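Putative N-acetylneuraminate lyase ([Ruminococcus] gnavus ATCC 29149, PDB 6RB7) belongs to the dihydrodipicolinate synthetase family of (beta/alpha)8-barrel proteins and forms an assembly of four chains. Local coordinates at residues 217-222 and 235-240; 43-48 and 58-63; 146-151 and 179-184; 252-257 and 268-273. All blocks are in the same frame, centred on the assembly; numbering follows the deposited sequence.

Contact 1: 217-222 and 235-240; sequences EYIIFN and GAEGAI
Gly238 sits beside Phe221 in parallel register and uses both its backbone groups on strand 219-222: its N donates to Ile220 O at 3.3 Å (N-H...O 165°), while its O accepts from Asn222 N at 2.9 Å. The next rung runs from Ile240 N to Asn222 O at 3.1 Å. Ahead of strand 238-240, where direct pairing has not begun, water takes over. Water 2 accepts from Ile220 N at 2.9 Å and from Glu237 N at 3.1 Å, and hydrogen-bonds to Gly235 O and Glu237 OE1. Water 1 sits between Glu237 OE1 and Tyr218 O, two acceptors that Lys211 also binds, through a salt bridge and a hydrogen bond respectively. With Gly238 lacking a side chain, the Phe221 ring can lie close to the backbone, and Ile240 CD1 settles over one of its faces, 3.9 Å from the ring centroid of Phe221, as a CH-pi contact. Strand 194-199 bonds the far edge of 219-222, completing this part of the parallel barrel sheet. Direct backbone bonds thus give way to a hydrated, lysine-bound carboxylate, which probably stays ionised, just before the second strand of the beta-alpha-beta unit.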
loop_
_atom_site.group_PDB
_atom_site.type_symbol
_atom_site.label_atom_id
_atom_site.label_comp_id
_atom_site.label_asym_id
_atom_site.label_seq_id
_atom_site.Cartn_x
_atom_site.Cartn_y
_atom_site.Cartn_z
ATOM N N GLU A 217 -22.002 -5.486 -24.948
ATOM C CA GLU A 217 -21.879 -4.210 -25.694
ATOM C C GLU A 217 -20.665 -3.422 -25.230
ATOM O O GLU A 217 -20.502 -2.305 -25.733
ATOM C CB GLU A 217 -23.122 -3.361 -25.534
ATOM C CG GLU A 217 -24.298 -4.031 -26.206
ATOM C CD GLU A 217 -25.385 -3.039 -26.508
ATOM O OE1 GLU A 217 -25.956 -2.504 -25.540
ATOM O OE2 GLU A 217 -25.621 -2.785 -27.676
ATOM N N TYR A 218 -19.770 -4.014 -24.431
ATOM C CA TYR A 218 -18.549 -3.346 -23.970
ATOM C C TYR A 218 -17.389 -4.282 -24.182
ATOM O O TYR A 218 -17.576 -5.504 -24.298
ATOM C CB TYR A 218 -18.678 -2.955 -22.486
ATOM C CG TYR A 218 -19.745 -1.941 -22.229
ATOM C CD1 TYR A 218 -21.080 -2.312 -22.129
ATOM C CD2 TYR A 218 -19.424 -0.610 -22.068
ATOM C CE1 TYR A 218 -22.062 -1.374 -21.896
ATOM C CE2 TYR A 218 -20.399 0.340 -21.814
ATOM C CZ TYR A 218 -21.720 -0.042 -21.732
ATOM O OH TYR A 218 -22.698 0.887 -21.521
ATOM N N ILE A 219 -16.216 -3.696 -24.342
ATOM C CA ILE A 219 -14.961 -4.449 -24.513
ATOM C C ILE A 219 -13.999 -4.073 -23.397
ATOM O O ILE A 219 -13.857 -2.890 -23.036
ATOM C CB ILE A 219 -14.328 -4.238 -25.902
ATOM C CG1 ILE A 219 -13.104 -5.119 -26.068
ATOM C CG2 ILE A 219 -14.001 -2.777 -26.170
ATOM C CD1 ILE A 219 -12.632 -5.233 -27.494
ATOM N N ILE A 220 -13.357 -5.101 -22.848
ATOM C CA ILE A 220 -12.234 -4.911 -21.914
ATOM C C ILE A 220 -10.943 -5.260 -22.653
ATOM O O ILE A 220 -10.888 -6.311 -23.333
ATOM C CB ILE A 220 -12.373 -5.734 -20.622
ATOM C CG1 ILE A 220 -13.794 -5.665 -20.055
ATOM C CG2 ILE A 220 -11.310 -5.281 -19.646
ATOM C CD1 ILE A 220 -14.300 -4.265 -19.752
ATOM N N PHE A 221 -9.977 -4.375 -22.589
ATOM C CA PHE A 221 -8.655 -4.619 -23.174
ATOM C C PHE A 221 -7.680 -5.072 -22.091
ATOM O O PHE A 221 -7.608 -4.445 -21.018
ATOM C CB PHE A 221 -8.052 -3.406 -23.843
ATOM C CG PHE A 221 -8.900 -2.722 -24.888
ATOM C CD1 PHE A 221 -9.892 -1.836 -24.520
ATOM C CD2 PHE A 221 -8.728 -3.010 -26.242
ATOM C CE1 PHE A 221 -10.623 -1.161 -25.480
ATOM C CE2 PHE A 221 -9.507 -2.381 -27.189
ATOM C CZ PHE A 221 -10.450 -1.471 -26.807
ATOM N N ASN A 222 -6.968 -6.161 -22.328
ATOM C CA ASN A 222 -5.918 -6.587 -21.380
ATOM C C ASN A 222 -4.728 -5.620 -21.486
ATOM O O ASN A 222 -4.124 -5.503 -22.589
ATOM C CB ASN A 222 -5.451 -7.994 -21.698
ATOM C CG ASN A 222 -4.421 -8.468 -20.692
ATOM O OD1 ASN A 222 -4.811 -8.980 -19.668
ATOM N ND2 ASN A 222 -3.125 -8.255 -20.971
ATOM N N GLY A 235 -12.087 -12.885 -20.254
ATOM C CA GLY A 235 -13.117 -12.018 -20.855
ATOM C C GLY A 235 -12.630 -10.758 -21.543
ATOM O O GLY A 235 -13.491 -10.033 -22.075
ATOM N N ALA A 236 -11.338 -10.470 -21.553
ATOM C CA ALA A 236 -10.826 -9.338 -22.339
ATOM C C ALA A 236 -10.804 -9.775 -23.805
ATOM O O ALA A 236 -10.060 -10.688 -24.144
ATOM C CB ALA A 236 -9.435 -8.926 -21.891
ATOM N N GLU A 237 -11.518 -9.102 -24.684
ATOM C CA GLU A 237 -11.516 -9.431 -26.126
ATOM C C GLU A 237 -10.529 -8.540 -26.886
ATOM O O GLU A 237 -10.278 -8.791 -28.046
ATOM C CB GLU A 237 -12.927 -9.220 -26.673
ATOM C CG GLU A 237 -13.938 -10.191 -26.045
ATOM C CD GLU A 237 -15.364 -9.590 -26.112
ATOM O OE1 GLU A 237 -15.751 -8.438 -25.460
ATOM O OE2 GLU A 237 -16.116 -10.246 -26.861
ATOM N N GLY A 238 -9.999 -7.529 -26.230
ATOM C CA GLY A 238 -8.927 -6.692 -26.796
ATOM C C GLY A 238 -7.681 -6.741 -25.944
ATOM O O GLY A 238 -7.685 -7.317 -24.860
ATOM N N ALA A 239 -6.622 -6.174 -26.469
ATOM C CA ALA A 239 -5.301 -6.221 -25.848
ATOM C C ALA A 239 -4.506 -5.009 -26.296
ATOM O O ALA A 239 -4.329 -4.838 -27.522
ATOM C CB ALA A 239 -4.621 -7.498 -26.198
ATOM N N ILE A 240 -4.096 -4.169 -25.342
ATOM C CA ILE A 240 -3.290 -2.950 -25.603
ATOM C C ILE A 240 -2.027 -3.104 -24.769
ATOM O O ILE A 240 -2.140 -3.200 -23.525
ATOM C CB ILE A 240 -4.038 -1.657 -25.292
ATOM C CG1 ILE A 240 -5.260 -1.499 -26.187
ATOM C CG2 ILE A 240 -3.096 -0.473 -25.385
ATOM C CD1 ILE A 240 -6.228 -0.371 -25.781
HETATM O O HOH W 1 -17.306 -6.789 -26.995
HETATM O O HOH W 2 -14.038 -7.818 -23.526
#

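Contact 2: 43-48 and 58-63; sequences PAFYAC and EGVQGL
Cys48 and Gly59 bring the irregular chain 43-48 closest to helix 58-63, their CA atoms 5.3 Å apart. The contact is carried by apolar side chains, with Leu63 at its middle. Its CD2 methyl lies over the centre of the Phe45 ring, 3.7 Å from the ring centroid of Phe45 and only 10° off the normal. That same methyl reaches Cys48 SG at 3.7 Å and packs on Tyr46 CB at 4.0 Å, so three residues of the loop close round one branch of the leucine. Phe45 holds its CG anti to the backbone N (chi1 -163°), which extends the ring toward the helix; there its CZ meets Val60 O edge-on, in the ring plane, at 3.5 Å, and Val60 CG1 at 3.8 Å. Cys48 CB touches the other valine branch, CG2, at 3.9 Å. Helix 89-103 adds Val99 against Phe45 and Val60, while Tyr46 leans on helix 287-299 and ties its OH to Gly242 O. The loop leaves the C-terminal end of strand 41-43 and folds back onto the helix that follows, the kind of strand-to-helix connection that rims a (beta/alpha)8 barrel.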
loop_
_atom_site.group_PDB
_atom_site.type_symbol
_atom_site.label_atom_id
_atom_site.label_comp_id
_atom_site.label_asym_id
_atom_site.label_seq_id
_atom_site.Cartn_x
_atom_site.Cartn_y
_atom_site.Cartn_z
ATOM N N PRO A 43 -1.027 -2.629 -30.377
ATOM C CA PRO A 43 0.142 -2.090 -29.706
ATOM C C PRO A 43 0.020 -0.631 -29.298
ATOM O O PRO A 43 -0.546 0.176 -30.025
ATOM C CB PRO A 43 1.239 -2.189 -30.776
ATOM C CG PRO A 43 0.762 -3.295 -31.701
ATOM C CD PRO A 43 -0.740 -3.095 -31.750
ATOM N N ALA A 44 0.584 -0.279 -28.147
ATOM C CA ALA A 44 0.879 1.124 -27.819
ATOM C C ALA A 44 1.916 1.647 -28.798
ATOM O O ALA A 44 2.942 1.015 -29.053
ATOM C CB ALA A 44 1.357 1.264 -26.408
ATOM N N PHE A 45 1.622 2.787 -29.369
ATOM C CA PHE A 45 2.499 3.501 -30.302
ATOM C C PHE A 45 3.570 4.245 -29.524
ATOM O O PHE A 45 3.260 4.962 -28.555
ATOM C CB PHE A 45 1.652 4.461 -31.113
ATOM C CG PHE A 45 2.310 4.972 -32.377
ATOM C CD1 PHE A 45 2.218 4.229 -33.538
ATOM C CD2 PHE A 45 2.966 6.185 -32.387
ATOM C CE1 PHE A 45 2.816 4.696 -34.692
ATOM C CE2 PHE A 45 3.569 6.648 -33.542
ATOM C CZ PHE A 45 3.495 5.892 -34.705
ATOM N N TYR A 46 4.831 4.086 -29.893
ATOM C CA TYR A 46 5.943 4.740 -29.168
ATOM C C TYR A 46 6.105 6.198 -29.603
ATOM O O TYR A 46 5.691 6.607 -30.710
ATOM C CB TYR A 46 7.249 3.969 -29.385
ATOM C CG TYR A 46 7.148 2.512 -29.033
ATOM C CD1 TYR A 46 6.643 2.123 -27.803
ATOM C CD2 TYR A 46 7.457 1.512 -29.945
ATOM C CE1 TYR A 46 6.512 0.785 -27.475
ATOM C CE2 TYR A 46 7.363 0.180 -29.618
ATOM C CZ TYR A 46 6.861 -0.197 -28.383
ATOM O OH TYR A 46 6.768 -1.533 -28.039
ATOM N N ALA A 47 6.720 6.975 -28.716
ATOM C CA ALA A 47 7.195 8.342 -29.035
ATOM C C ALA A 47 8.328 8.254 -30.039
ATOM O O ALA A 47 9.315 7.573 -29.771
ATOM C CB ALA A 47 7.591 9.105 -27.807
ATOM N N CYS A 48 8.202 8.954 -31.165
ATOM C CA CYS A 48 9.218 8.957 -32.241
ATOM C C CYS A 48 9.831 10.351 -32.299
ATOM O O CYS A 48 9.114 11.326 -32.680
ATOM C CB CYS A 48 8.576 8.616 -33.567
ATOM S SG CYS A 48 7.832 6.969 -33.610
ATOM N N GLU A 58 8.518 12.194 -39.820
ATOM C CA GLU A 58 8.996 11.045 -40.631
ATOM C C GLU A 58 9.115 9.791 -39.748
ATOM O O GLU A 58 8.748 8.698 -40.225
ATOM C CB GLU A 58 10.335 11.397 -41.294
ATOM C CG GLU A 58 10.230 12.676 -42.128
ATOM C CD GLU A 58 10.725 13.993 -41.520
ATOM O OE1 GLU A 58 10.305 14.408 -40.360
ATOM O OE2 GLU A 58 11.538 14.631 -42.226
ATOM N N GLY A 59 9.581 9.933 -38.512
ATOM C CA GLY A 59 9.671 8.808 -37.561
ATOM C C GLY A 59 8.318 8.244 -37.237
ATOM O O GLY A 59 8.143 7.013 -37.243
ATOM N N VAL A 60 7.350 9.123 -36.984
ATOM C CA VAL A 60 5.958 8.681 -36.689
ATOM C C VAL A 60 5.400 7.926 -37.905
ATOM O O VAL A 60 4.793 6.849 -37.757
ATOM C CB VAL A 60 5.062 9.859 -36.281
ATOM C CG1 VAL A 60 3.596 9.424 -36.215
ATOM C CG2 VAL A 60 5.497 10.523 -34.996
ATOM N N GLN A 61 5.591 8.465 -39.118
ATOM C CA GLN A 61 5.045 7.791 -40.303
ATOM C C GLN A 61 5.721 6.424 -40.467
ATOM O O GLN A 61 5.021 5.460 -40.784
ATOM C CB GLN A 61 5.204 8.691 -41.528
ATOM C CG GLN A 61 4.371 9.931 -41.467
ATOM C CD GLN A 61 4.526 10.769 -42.714
ATOM O OE1 GLN A 61 4.976 10.264 -43.763
ATOM N NE2 GLN A 61 4.227 12.055 -42.577
ATOM N N GLY A 62 7.022 6.344 -40.207
ATOM C CA GLY A 62 7.783 5.085 -40.291
ATOM C C GLY A 62 7.202 4.027 -39.369
ATOM O O GLY A 62 6.984 2.872 -39.766
ATOM N N LEU A 63 6.981 4.416 -38.110
ATOM C CA LEU A 63 6.455 3.440 -37.137
ATOM C C LEU A 63 5.013 3.044 -37.478
ATOM O O LEU A 63 4.649 1.872 -37.303
ATOM C CB LEU A 63 6.584 4.000 -35.717
ATOM C CG LEU A 63 6.199 3.010 -34.622
ATOM C CD1 LEU A 63 7.112 1.797 -34.591
ATOM C CD2 LEU A 63 6.201 3.699 -33.272
#

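Contact 3: 146-151 and 179-184; sequences LPEYAI and ALTQNL
Thr181 OG1 is held by two bonds, donating to Glu148 OE2 at 2.6 Å and accepting from Leu184 N at 3.1 Å, the latter with an N-H...O angle of 158°. The hydroxyl can do both because chi1 of Thr181 (61°) sets OG1 between the backbone N and the carbonyl carbon, turned in toward the first turn of helix 182-188, where it caps an amide left without a partner by the helix start. It meets the carboxylate steeply, 59° out of the plane of that group, and Thr181 CG2 lies alongside the same oxygen, 3.4 Å from Glu148 OE2. The glutamate spans the gap with an extended chain and passes Leu184 in the opposite direction, its OE1 4.0 Å from Leu184 CB. Its negative charge lies near the N-terminal ends of both helices and would probably be stabilised by their dipoles. Next to this polar bridge the leucine splits its branches: Leu184 CD1 rests 3.7 Å from Glu148 O, while Leu184 CD2 meets Ile151 CG2 at 3.9 Å, the two side chains crossing at about a right angle. Ala152 and Trp155 extend the apolar surface along helix 148-160. From the same helix start, Tyr149 turns to the second subunit, stacking on His284 of that chain and bonding its backbone oxygen. Thr181 is a classic N-cap, here shared with a carboxylate from the first turn of helix 148-160, and the pair joins two outer helices that follow adjacent strands of the barrel.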
loop_
_atom_site.group_PDB
_atom_site.type_symbol
_atom_site.label_atom_id
_atom_site.label_comp_id
_atom_site.label_asym_id
_atom_site.label_seq_id
_atom_site.Cartn_x
_atom_site.Cartn_y
_atom_site.Cartn_z
ATOM N N LEU A 146 -8.516 12.251 -6.633
ATOM C CA LEU A 146 -9.788 12.979 -6.692
ATOM C C LEU A 146 -10.937 12.030 -6.435
ATOM O O LEU A 146 -10.879 10.834 -6.723
ATOM C CB LEU A 146 -9.881 13.695 -8.038
ATOM C CG LEU A 146 -8.800 14.731 -8.312
ATOM C CD1 LEU A 146 -9.122 15.470 -9.608
ATOM C CD2 LEU A 146 -8.660 15.684 -7.143
ATOM N N PRO A 147 -12.052 12.570 -5.918
ATOM C CA PRO A 147 -13.225 11.758 -5.683
ATOM C C PRO A 147 -13.851 11.262 -6.977
ATOM O O PRO A 147 -13.658 11.813 -8.048
ATOM C CB PRO A 147 -14.204 12.651 -4.931
ATOM C CG PRO A 147 -13.638 14.039 -5.054
ATOM C CD PRO A 147 -12.200 13.956 -5.488
ATOM N N GLU A 148 -14.655 10.201 -6.843
ATOM C CA GLU A 148 -15.216 9.559 -8.052
ATOM C C GLU A 148 -16.039 10.565 -8.871
ATOM O O GLU A 148 -16.024 10.484 -10.108
ATOM C CB GLU A 148 -16.095 8.364 -7.673
ATOM C CG GLU A 148 -15.336 7.190 -7.074
ATOM C CD GLU A 148 -16.188 5.930 -6.862
ATOM O OE1 GLU A 148 -17.388 5.953 -7.130
ATOM O OE2 GLU A 148 -15.654 4.922 -6.416
ATOM N N TYR A 149 -16.797 11.466 -8.245
ATOM C CA TYR A 149 -17.607 12.428 -9.030
ATOM C C TYR A 149 -16.698 13.333 -9.865
ATOM O O TYR A 149 -17.094 13.725 -10.990
ATOM C CB TYR A 149 -18.577 13.257 -8.173
ATOM C CG TYR A 149 -17.978 13.875 -6.936
ATOM C CD1 TYR A 149 -17.370 15.107 -6.969
ATOM C CD2 TYR A 149 -18.086 13.231 -5.709
ATOM C CE1 TYR A 149 -16.826 15.668 -5.827
ATOM C CE2 TYR A 149 -17.586 13.797 -4.559
ATOM C CZ TYR A 149 -16.945 15.011 -4.620
ATOM O OH TYR A 149 -16.468 15.577 -3.469
ATOM N N ALA A 150 -15.510 13.679 -9.372
ATOM C CA ALA A 150 -14.551 14.528 -10.109
ATOM C C ALA A 150 -13.922 13.736 -11.259
ATOM O O ALA A 150 -13.668 14.293 -12.337
ATOM C CB ALA A 150 -13.505 15.090 -9.192
ATOM N N ILE A 151 -13.642 12.459 -11.024
ATOM C CA ILE A 151 -13.095 11.581 -12.096
ATOM C C ILE A 151 -14.127 11.456 -13.221
ATOM O O ILE A 151 -13.782 11.614 -14.416
ATOM C CB ILE A 151 -12.674 10.224 -11.540
ATOM C CG1 ILE A 151 -11.625 10.370 -10.454
ATOM C CG2 ILE A 151 -12.172 9.363 -12.702
ATOM C CD1 ILE A 151 -11.261 9.116 -9.704
ATOM N N ALA A 179 -8.552 4.225 -8.742
ATOM C CA ALA A 179 -9.079 3.096 -9.531
ATOM C C ALA A 179 -10.419 3.433 -10.152
ATOM O O ALA A 179 -11.250 4.143 -9.561
ATOM C CB ALA A 179 -9.189 1.878 -8.626
ATOM N N LEU A 180 -10.697 2.775 -11.278
ATOM C CA LEU A 180 -12.056 2.575 -11.762
ATOM C C LEU A 180 -12.740 1.549 -10.880
ATOM O O LEU A 180 -12.512 0.356 -11.031
ATOM C CB LEU A 180 -12.058 2.144 -13.228
ATOM C CG LEU A 180 -13.458 1.917 -13.794
ATOM C CD1 LEU A 180 -14.241 3.217 -13.885
ATOM C CD2 LEU A 180 -13.371 1.253 -15.157
ATOM N N THR A 181 -13.568 2.022 -9.961
ATOM C CA THR A 181 -14.362 1.128 -9.092
ATOM C C THR A 181 -15.596 0.632 -9.841
ATOM O O THR A 181 -16.005 1.225 -10.849
ATOM C CB THR A 181 -14.804 1.860 -7.846
ATOM O OG1 THR A 181 -15.625 2.981 -8.199
ATOM C CG2 THR A 181 -13.612 2.290 -7.027
ATOM N N GLN A 182 -16.265 -0.386 -9.289
ATOM C CA GLN A 182 -17.521 -0.849 -9.923
ATOM C C GLN A 182 -18.554 0.276 -9.955
ATOM O O GLN A 182 -19.214 0.457 -10.988
ATOM C CB GLN A 182 -18.080 -2.102 -9.235
ATOM C CG GLN A 182 -17.417 -3.423 -9.670
ATOM C CD GLN A 182 -16.892 -3.611 -11.085
ATOM O OE1 GLN A 182 -17.579 -3.462 -12.134
ATOM N NE2 GLN A 182 -15.625 -3.977 -11.097
ATOM N N ASN A 183 -18.665 1.082 -8.900
ATOM C CA ASN A 183 -19.658 2.179 -8.828
ATOM C C ASN A 183 -19.312 3.241 -9.880
ATOM O O ASN A 183 -20.231 3.788 -10.529
ATOM C CB ASN A 183 -19.707 2.852 -7.464
ATOM C CG ASN A 183 -20.412 2.008 -6.422
ATOM O OD1 ASN A 183 -21.070 1.028 -6.747
ATOM N ND2 ASN A 183 -20.299 2.400 -5.161
ATOM N N LEU A 184 -18.020 3.574 -10.033
ATOM C CA LEU A 184 -17.644 4.599 -11.025
ATOM C C LEU A 184 -17.919 4.063 -12.427
ATOM O O LEU A 184 -18.348 4.844 -13.289
ATOM C CB LEU A 184 -16.192 5.006 -10.807
ATOM C CG LEU A 184 -15.633 6.025 -11.781
ATOM C CD1 LEU A 184 -16.446 7.274 -11.952
ATOM C CD2 LEU A 184 -14.210 6.374 -11.363
#

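Contact 4: 252-257 and 268-273; sequences LKLDEC and KIQYAC
Ile269 reaches from helix 268-273 into the side of helix 252-257, its CB facing that helix. From CB, the CG2 methyl packs against Leu254 CB at 3.9 Å. The other branch, CG1, stands anti to the carbonyl carbon (chi1 -61°) and runs on almost fully extended, carrying the tip across the partner helix. There CD1 touches Lys253 CG at 3.6 Å, at about a right angle to the lysine chain, comes within 4.0 Å of Leu254 N, and meets Cys257 SG at the same distance. One methyl thus bears on residues from successive turns. The two segments belong to an antiparallel helical hairpin, their axes 9.6 Å apart and 152° between directions; helix 248-259 follows the last barrel strand, and helix 263-281 begins the helical C-terminal part characteristic of this family. Ala260, Gly261 and Lys262, which line the bicine pocket, form the turn between them. Lys253 gives Ile269 its aliphatic part and bends away at chi2, so that NZ bridges to Glu256 OE1 at 2.7 Å, on the syn lone pair of that oxygen. Next to Ile269, Leu254 CD2 lies 3.7 Å from Gln270 OE1. That amide is well satisfied, its oxygen accepting from Met229 N and its NE2 bonded to Asn274 OD1 and Asp225 O, while Phe228 packs on both Leu254 and Gln270.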
loop_
_atom_site.group_PDB
_atom_site.type_symbol
_atom_site.label_atom_id
_atom_site.label_comp_id
_atom_site.label_asym_id
_atom_site.label_seq_id
_atom_site.Cartn_x
_atom_site.Cartn_y
_atom_site.Cartn_z
ATOM N N LEU A 252 0.508 -11.571 -32.050
ATOM C CA LEU A 252 -0.512 -12.037 -33.022
ATOM C C LEU A 252 -0.632 -13.556 -32.976
ATOM O O LEU A 252 -1.766 -14.069 -32.983
ATOM C CB LEU A 252 -0.145 -11.523 -34.417
ATOM C CG LEU A 252 -0.390 -10.024 -34.618
ATOM C CD1 LEU A 252 0.331 -9.526 -35.870
ATOM C CD2 LEU A 252 -1.892 -9.716 -34.654
ATOM N N LYS A 253 0.495 -14.243 -32.903
ATOM C CA LYS A 253 0.470 -15.723 -32.873
ATOM C C LYS A 253 -0.103 -16.220 -31.544
ATOM O O LYS A 253 -0.870 -17.178 -31.551
ATOM C CB LYS A 253 1.863 -16.278 -33.129
ATOM C CG LYS A 253 1.855 -17.794 -33.323
ATOM C CD LYS A 253 1.205 -18.186 -34.631
ATOM C CE LYS A 253 1.250 -19.687 -34.831
ATOM N NZ LYS A 253 0.723 -20.057 -36.177
ATOM N N LEU A 254 0.210 -15.542 -30.449
ATOM C CA LEU A 254 -0.387 -15.874 -29.125
ATOM C C LEU A 254 -1.894 -15.763 -29.236
ATOM O O LEU A 254 -2.599 -16.677 -28.799
ATOM C CB LEU A 254 0.194 -14.911 -28.098
ATOM C CG LEU A 254 -0.296 -15.034 -26.670
ATOM C CD1 LEU A 254 -0.277 -16.444 -26.143
ATOM C CD2 LEU A 254 0.527 -14.147 -25.776
ATOM N N ASP A 255 -2.392 -14.671 -29.795
ATOM C CA ASP A 255 -3.844 -14.435 -29.895
ATOM C C ASP A 255 -4.476 -15.509 -30.782
ATOM O O ASP A 255 -5.575 -15.994 -30.461
ATOM C CB ASP A 255 -4.112 -13.024 -30.386
ATOM C CG ASP A 255 -5.413 -12.449 -29.911
ATOM O OD1 ASP A 255 -5.841 -12.844 -28.825
ATOM O OD2 ASP A 255 -5.986 -11.649 -30.663
ATOM N N GLU A 256 -3.802 -15.889 -31.864
ATOM C CA GLU A 256 -4.298 -16.969 -32.761
ATOM C C GLU A 256 -4.416 -18.272 -31.967
ATOM O O GLU A 256 -5.479 -18.949 -32.056
ATOM C CB GLU A 256 -3.338 -17.119 -33.945
ATOM C CG GLU A 256 -3.790 -18.143 -34.948
ATOM C CD GLU A 256 -2.686 -18.463 -35.951
ATOM O OE1 GLU A 256 -1.869 -19.345 -35.663
ATOM O OE2 GLU A 256 -2.568 -17.733 -36.923
ATOM N N CYS A 257 -3.430 -18.613 -31.159
ATOM C CA CYS A 257 -3.474 -19.836 -30.327
ATOM C C CYS A 257 -4.627 -19.752 -29.330
ATOM O O CYS A 257 -5.359 -20.760 -29.170
ATOM C CB CYS A 257 -2.181 -20.086 -29.588
ATOM S SG CYS A 257 -0.790 -20.464 -30.679
ATOM N N LYS A 268 3.617 -21.510 -24.369
ATOM C CA LYS A 268 5.010 -21.409 -24.870
ATOM C C LYS A 268 5.320 -19.980 -25.312
ATOM O O LYS A 268 6.424 -19.454 -24.984
ATOM C CB LYS A 268 5.280 -22.422 -25.980
ATOM C CG LYS A 268 5.319 -23.862 -25.470
ATOM C CD LYS A 268 5.691 -24.852 -26.549
ATOM C CE LYS A 268 5.974 -26.230 -25.982
ATOM N NZ LYS A 268 4.714 -26.906 -25.596
ATOM N N ILE A 269 4.397 -19.377 -26.065
ATOM C CA ILE A 269 4.632 -18.021 -26.595
ATOM C C ILE A 269 4.630 -17.010 -25.442
ATOM O O ILE A 269 5.489 -16.146 -25.385
ATOM C CB ILE A 269 3.641 -17.682 -27.706
ATOM C CG1 ILE A 269 3.802 -18.663 -28.880
ATOM C CG2 ILE A 269 3.876 -16.245 -28.148
ATOM C CD1 ILE A 269 2.693 -18.584 -29.875
ATOM N N GLN A 270 3.627 -17.111 -24.560
ATOM C CA GLN A 270 3.539 -16.196 -23.398
ATOM C C GLN A 270 4.846 -16.253 -22.602
ATOM O O GLN A 270 5.384 -15.176 -22.180
ATOM C CB GLN A 270 2.347 -16.544 -22.530
ATOM C CG GLN A 270 2.185 -15.599 -21.335
ATOM C CD GLN A 270 1.546 -14.313 -21.765
ATOM O OE1 GLN A 270 0.341 -14.309 -22.090
ATOM N NE2 GLN A 270 2.314 -13.202 -21.758
ATOM N N TYR A 271 5.369 -17.451 -22.362
ATOM C CA TYR A 271 6.594 -17.578 -21.544
ATOM C C TYR A 271 7.785 -16.947 -22.269
ATOM O O TYR A 271 8.614 -16.315 -21.640
ATOM C CB TYR A 271 6.854 -19.032 -21.148
ATOM C CG TYR A 271 6.091 -19.499 -19.944
ATOM C CD1 TYR A 271 4.721 -19.281 -19.808
ATOM C CD2 TYR A 271 6.704 -20.223 -18.947
ATOM C CE1 TYR A 271 4.011 -19.737 -18.720
ATOM C CE2 TYR A 271 6.012 -20.676 -17.833
ATOM C CZ TYR A 271 4.662 -20.427 -17.714
ATOM O OH TYR A 271 3.996 -20.914 -16.624
ATOM N N ALA A 272 7.860 -17.108 -23.585
ATOM C CA ALA A 272 8.952 -16.504 -24.375
ATOM C C ALA A 272 8.825 -14.981 -24.356
ATOM O O ALA A 272 9.859 -14.320 -24.167
ATOM C CB ALA A 272 8.909 -17.018 -25.783
ATOM N N CYS A 273 7.616 -14.462 -24.541
ATOM C CA CYS A 273 7.380 -13.003 -24.468
ATOM C C CYS A 273 7.809 -12.505 -23.098
ATOM O O CYS A 273 8.484 -11.465 -23.000
ATOM C CB CYS A 273 5.934 -12.610 -24.728
ATOM S SG CYS A 273 5.479 -12.880 -26.465
#

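How the contacts relate
From the N terminus, the four contacts follow one another in series, none nested in or crossing another. Contact 2 comes first, closing the short loop between strand 41-43 and helix 57-70. Contact 3 closes a longer excursion, through strand 166-171, and joins two outer helices; its centre is about 32 Å from that of contact 2, on the opposite side of the chain's centre. Contact 1 then pairs strands 219-222 and 238-241 across helix 228-234, within the barrel wall. Strand 238-241 leads on to helix 248-259, where contact 4 closes the turn into the C-terminal helices, its centre about 17 Å from that of contact 1.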